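Local coordinates for protein putative Phosphoglycerate mutase (Plasmodium falciparum, PDB 3EOZ) that probably acts as a serine/threonine protein phosphatase and may have phosphoglycerate mutase activity, as a member of the phosphoglycerate mutase family, at residues B[99-108]-B[127-138]. Residues are numbered along the deposited sequence; the frame is centred on the assembly and turned at random.
Sequences DPNLNEGTPY and DNKRINKAYETY. With PO4 (phosphate ion), chain D.
Tyr138 meets Asp99 through its hydroxyl, while the methyl CG2 of Thr137 sits over the centre of one face of the tyrosine ring, 3.7 Å above the plane. Tyr138 OH donates a hydrogen bond to Asp99 OD2, modelled at a very short 2.5 Å; that exact length is doubtful and says nothing of its strength. Carboxylate and ring are turned 44° against each other. Chi1 of Asp99, -176°, swings the carboxylate away from the backbone N and across to the helix; its other oxygen, OD1, accepts from the N of Asn101, closing an Asx turn. Leu102 approaches the same tyrosine obliquely, its CD2 lying 3.8 Å from CE2 of Tyr138, and both side chains rest on Val152 of the central sheet. At the far end, Asp127 OD2 lies in the plane of the Tyr108 ring, at its edge, and accepts from Tyr108 OH at 2.7 Å; seen from the carboxylate, the hydroxyl stands 55° out of plane. Leu175 of the second subunit packs on both residues. Tyr135 OH donates to phosphate O2, in plane at the ring edge; the ion, probably from the crystallisation liquor, is also held by Arg165.

The example illustrates how an alpha/beta fold of the histidine phosphatase superfamily seats a connecting loop: the chain leaving strand 95-98 makes a short 3-10 turn and then runs beside helix 114-139, which it joins further on. Between Tyr108 and Tyr138, the amide of Asn101 lies against two helix side chains, its OD1 3.5 Å from CG of Arg130 and its ND2 by CG of Lys133. Ala134 CB lies 3.8 Å from Asn101 O and close to its CB. One water accepts from Asn101 ND2 and donates to Asp99 OD2 and Thr137 OG1.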
loop_
_atom_site.group_PDB
_atom_site.type_symbol
_atom_site.label_atom_id
_atom_site.label_comp_id
_atom_site.label_asym_id
_atom_site.label_seq_id
_atom_site.Cartn_x
_atom_site.Cartn_y
_atom_site.Cartn_z
ATOM N N ASP B 99 -2.333 -28.559 -10.851
ATOM C CA ASP B 99 -1.166 -27.970 -11.505
ATOM C C ASP B 99 -0.066 -27.863 -10.466
ATOM O O ASP B 99 -0.088 -26.961 -9.636
ATOM C CB ASP B 99 -1.489 -26.589 -12.087
ATOM C CG ASP B 99 -0.324 -25.980 -12.861
ATOM O OD1 ASP B 99 0.777 -26.563 -12.829
ATOM O OD2 ASP B 99 -0.510 -24.911 -13.505
ATOM N N PRO B 100 0.896 -28.799 -10.492
ATOM C CA PRO B 100 2.023 -28.718 -9.564
ATOM C C PRO B 100 2.842 -27.416 -9.664
ATOM O O PRO B 100 3.548 -27.078 -8.717
ATOM C CB PRO B 100 2.894 -29.937 -9.940
ATOM C CG PRO B 100 2.383 -30.443 -11.191
ATOM C CD PRO B 100 0.962 -30.011 -11.324
ATOM N N ASN B 101 2.745 -26.709 -10.791
ATOM C CA ASN B 101 3.357 -25.377 -10.937
ATOM C C ASN B 101 2.778 -24.301 -9.989
ATOM O O ASN B 101 3.460 -23.313 -9.714
ATOM C CB ASN B 101 3.284 -24.902 -12.394
ATOM C CG ASN B 101 4.267 -25.627 -13.300
ATOM O OD1 ASN B 101 5.289 -26.138 -12.840
ATOM N ND2 ASN B 101 3.990 -25.624 -14.595
ATOM N N LEU B 102 1.550 -24.516 -9.489
ATOM C CA LEU B 102 0.929 -23.678 -8.460
ATOM C C LEU B 102 1.410 -23.975 -7.032
ATOM O O LEU B 102 0.979 -23.319 -6.084
ATOM C CB LEU B 102 -0.603 -23.831 -8.496
ATOM C CG LEU B 102 -1.391 -23.209 -9.649
ATOM C CD1 LEU B 102 -2.824 -23.614 -9.558
ATOM C CD2 LEU B 102 -1.274 -21.665 -9.681
ATOM N N ASN B 103 2.288 -24.959 -6.864
ATOM C CA ASN B 103 2.829 -25.292 -5.539
ATOM C C ASN B 103 3.562 -24.132 -4.899
ATOM O O ASN B 103 4.412 -23.506 -5.530
ATOM C CB ASN B 103 3.812 -26.456 -5.622
ATOM C CG ASN B 103 3.127 -27.800 -5.811
ATOM O OD1 ASN B 103 1.907 -27.889 -5.989
ATOM N ND2 ASN B 103 3.917 -28.857 -5.766
ATOM N N GLU B 104 3.247 -23.881 -3.632
ATOM C CA GLU B 104 3.908 -22.858 -2.818
ATOM C C GLU B 104 5.402 -23.056 -2.687
ATOM O O GLU B 104 6.142 -22.089 -2.504
ATOM C CB GLU B 104 3.345 -22.907 -1.406
ATOM C CG GLU B 104 3.765 -24.180 -0.663
ATOM C CD GLU B 104 2.823 -24.558 0.440
ATOM O OE1 GLU B 104 1.593 -24.402 0.237
ATOM O OE2 GLU B 104 3.316 -25.023 1.502
ATOM N N GLY B 105 5.846 -24.308 -2.715
ATOM C CA GLY B 105 7.256 -24.612 -2.543
ATOM C C GLY B 105 7.813 -24.215 -1.178
ATOM O O GLY B 105 7.075 -23.862 -0.248
ATOM N N THR B 106 9.135 -24.224 -1.090
ATOM C CA THR B 106 9.814 -24.280 0.185
ATOM C C THR B 106 10.385 -22.934 0.647
ATOM O O THR B 106 11.036 -22.218 -0.120
ATOM C CB THR B 106 10.940 -25.333 0.099
ATOM O OG1 THR B 106 11.704 -25.137 -1.111
ATOM C CG2 THR B 106 10.326 -26.753 0.114
ATOM N N PRO B 107 10.164 -22.589 1.918
ATOM C CA PRO B 107 10.778 -21.370 2.411
ATOM C C PRO B 107 12.273 -21.611 2.611
ATOM O O PRO B 107 12.670 -22.712 2.999
ATOM C CB PRO B 107 10.080 -21.155 3.751
ATOM C CG PRO B 107 9.797 -22.547 4.252
ATOM C CD PRO B 107 9.662 -23.436 3.018
ATOM N N TYR B 108 13.094 -20.614 2.317
ATOM C CA TYR B 108 14.532 -20.737 2.494
ATOM C C TYR B 108 14.928 -19.812 3.620
ATOM O O TYR B 108 14.334 -18.749 3.799
ATOM C CB TYR B 108 15.281 -20.353 1.223
ATOM C CG TYR B 108 14.919 -21.191 0.020
ATOM C CD1 TYR B 108 15.613 -22.368 -0.270
ATOM C CD2 TYR B 108 13.884 -20.807 -0.832
ATOM C CE1 TYR B 108 15.279 -23.151 -1.377
ATOM C CE2 TYR B 108 13.538 -21.583 -1.941
ATOM C CZ TYR B 108 14.239 -22.755 -2.208
ATOM O OH TYR B 108 13.908 -23.520 -3.305
ATOM N N ASP B 127 12.237 -23.616 -8.788
ATOM C CA ASP B 127 11.087 -22.929 -8.198
ATOM C C ASP B 127 10.678 -21.772 -9.107
ATOM O O ASP B 127 9.480 -21.516 -9.339
ATOM C CB ASP B 127 11.432 -22.392 -6.805
ATOM C CG ASP B 127 11.335 -23.450 -5.713
ATOM O OD1 ASP B 127 10.997 -24.605 -6.017
ATOM O OD2 ASP B 127 11.575 -23.110 -4.528
ATOM N N ASN B 128 11.698 -21.109 -9.642
ATOM C CA ASN B 128 11.519 -19.978 -10.518
ATOM C C ASN B 128 10.911 -20.345 -11.871
ATOM O O ASN B 128 9.960 -19.701 -12.313
ATOM C CB ASN B 128 12.840 -19.275 -10.731
ATOM C CG ASN B 128 12.718 -17.808 -10.578
ATOM O OD1 ASN B 128 12.677 -17.079 -11.552
ATOM N ND2 ASN B 128 12.618 -17.355 -9.340
ATOM N N LYS B 129 11.452 -21.378 -12.513
ATOM C CA LYS B 129 10.898 -21.828 -13.789
ATOM C C LYS B 129 9.430 -22.278 -13.640
ATOM O O LYS B 129 8.620 -22.065 -14.533
ATOM C CB LYS B 129 11.739 -22.935 -14.412
ATOM N N ARG B 130 9.102 -22.857 -12.492
ATOM C CA ARG B 130 7.766 -23.369 -12.239
ATOM C C ARG B 130 6.737 -22.271 -12.062
ATOM O O ARG B 130 5.699 -22.289 -12.715
ATOM C CB ARG B 130 7.753 -24.258 -10.994
ATOM C CG ARG B 130 8.306 -25.648 -11.212
ATOM C CD ARG B 130 8.230 -26.445 -9.923
ATOM N NE ARG B 130 9.532 -27.022 -9.582
ATOM C CZ ARG B 130 10.048 -28.141 -10.110
ATOM N NH1 ARG B 130 11.257 -28.554 -9.727
ATOM N NH2 ARG B 130 9.382 -28.854 -11.017
ATOM N N ILE B 131 7.023 -21.331 -11.163
ATOM C CA ILE B 131 6.123 -20.213 -10.918
ATOM C C ILE B 131 5.993 -19.309 -12.170
ATOM O O ILE B 131 4.875 -18.817 -12.496
ATOM C CB ILE B 131 6.530 -19.425 -9.641
ATOM C CG1 ILE B 131 5.381 -18.527 -9.169
ATOM C CG2 ILE B 131 7.787 -18.605 -9.860
ATOM C CD1 ILE B 131 4.138 -19.293 -8.741
ATOM N N ASN B 132 7.105 -19.130 -12.886
ATOM C CA ASN B 132 7.078 -18.413 -14.152
ATOM C C ASN B 132 6.190 -19.088 -15.195
ATOM O O ASN B 132 5.479 -18.416 -15.935
ATOM C CB ASN B 132 8.467 -18.261 -14.758
ATOM C CG ASN B 132 8.452 -17.383 -15.995
ATOM O OD1 ASN B 132 8.428 -16.156 -15.891
ATOM N ND2 ASN B 132 8.446 -18.002 -17.174
ATOM N N LYS B 133 6.272 -20.414 -15.252
ATOM C CA LYS B 133 5.453 -21.221 -16.120
ATOM C C LYS B 133 3.964 -21.074 -15.767
ATOM O O LYS B 133 3.147 -20.939 -16.656
ATOM C CB LYS B 133 5.900 -22.687 -16.046
ATOM C CG LYS B 133 5.123 -23.648 -16.973
ATOM C CD LYS B 133 5.072 -23.151 -18.413
ATOM C CE LYS B 133 4.466 -24.182 -19.377
ATOM N NZ LYS B 133 2.993 -24.294 -19.251
ATOM N N ALA B 134 3.629 -21.093 -14.482
ATOM C CA ALA B 134 2.252 -20.886 -14.058
ATOM C C ALA B 134 1.771 -19.479 -14.404
ATOM O O ALA B 134 0.629 -19.292 -14.848
ATOM C CB ALA B 134 2.101 -21.126 -12.561
ATOM N N TYR B 135 2.638 -18.490 -14.184
ATOM C CA TYR B 135 2.291 -17.103 -14.461
ATOM C C TYR B 135 1.882 -16.946 -15.916
ATOM O O TYR B 135 0.873 -16.341 -16.220
ATOM C CB TYR B 135 3.468 -16.161 -14.136
ATOM C CG TYR B 135 3.152 -14.721 -14.446
ATOM C CD1 TYR B 135 2.244 -14.016 -13.669
ATOM C CD2 TYR B 135 3.729 -14.081 -15.541
ATOM C CE1 TYR B 135 1.931 -12.689 -13.967
ATOM C CE2 TYR B 135 3.423 -12.759 -15.847
ATOM C CZ TYR B 135 2.527 -12.068 -15.061
ATOM O OH TYR B 135 2.208 -10.767 -15.352
ATOM N N GLU B 136 2.677 -17.505 -16.815
ATOM C CA GLU B 136 2.356 -17.479 -18.245
ATOM C C GLU B 136 1.111 -18.287 -18.595
ATOM O O GLU B 136 0.346 -17.887 -19.469
ATOM C CB GLU B 136 3.525 -18.000 -19.052
ATOM C CG GLU B 136 4.759 -17.124 -18.901
ATOM C CD GLU B 136 5.909 -17.549 -19.778
ATOM O OE1 GLU B 136 5.855 -18.660 -20.350
ATOM O OE2 GLU B 136 6.873 -16.758 -19.895
ATOM N N THR B 137 0.932 -19.434 -17.942
ATOM C CA THR B 137 -0.232 -20.237 -18.188
ATOM C C THR B 137 -1.475 -19.407 -17.898
ATOM O O THR B 137 -2.343 -19.280 -18.750
ATOM C CB THR B 137 -0.267 -21.480 -17.324
ATOM O OG1 THR B 137 0.845 -22.315 -17.646
ATOM C CG2 THR B 137 -1.623 -22.243 -17.510
ATOM N N TYR B 138 -1.532 -18.804 -16.718
ATOM C CA TYR B 138 -2.760 -18.200 -16.251
ATOM C C TYR B 138 -2.882 -16.746 -16.661
ATOM O O TYR B 138 -3.995 -16.230 -16.758
ATOM C CB TYR B 138 -2.902 -18.414 -14.742
ATOM C CG TYR B 138 -2.878 -19.890 -14.386
ATOM C CD1 TYR B 138 -3.957 -20.720 -14.704
ATOM C CD2 TYR B 138 -1.776 -20.461 -13.773
ATOM C CE1 TYR B 138 -3.942 -22.087 -14.398
ATOM C CE2 TYR B 138 -1.742 -21.814 -13.465
ATOM C CZ TYR B 138 -2.841 -22.632 -13.778
ATOM O OH TYR B 138 -2.815 -23.980 -13.473
HETATM P P PO4 D . 5.224 -9.280 -17.282
HETATM O O1 PO4 D . 5.730 -7.896 -17.631
HETATM O O2 PO4 D . 3.707 -9.259 -17.190
HETATM O O3 PO4 D . 5.646 -10.228 -18.373
HETATM O O4 PO4 D . 5.895 -9.725 -16.001
HETATM O O HOH W 1 1.616 -24.241 -15.276
#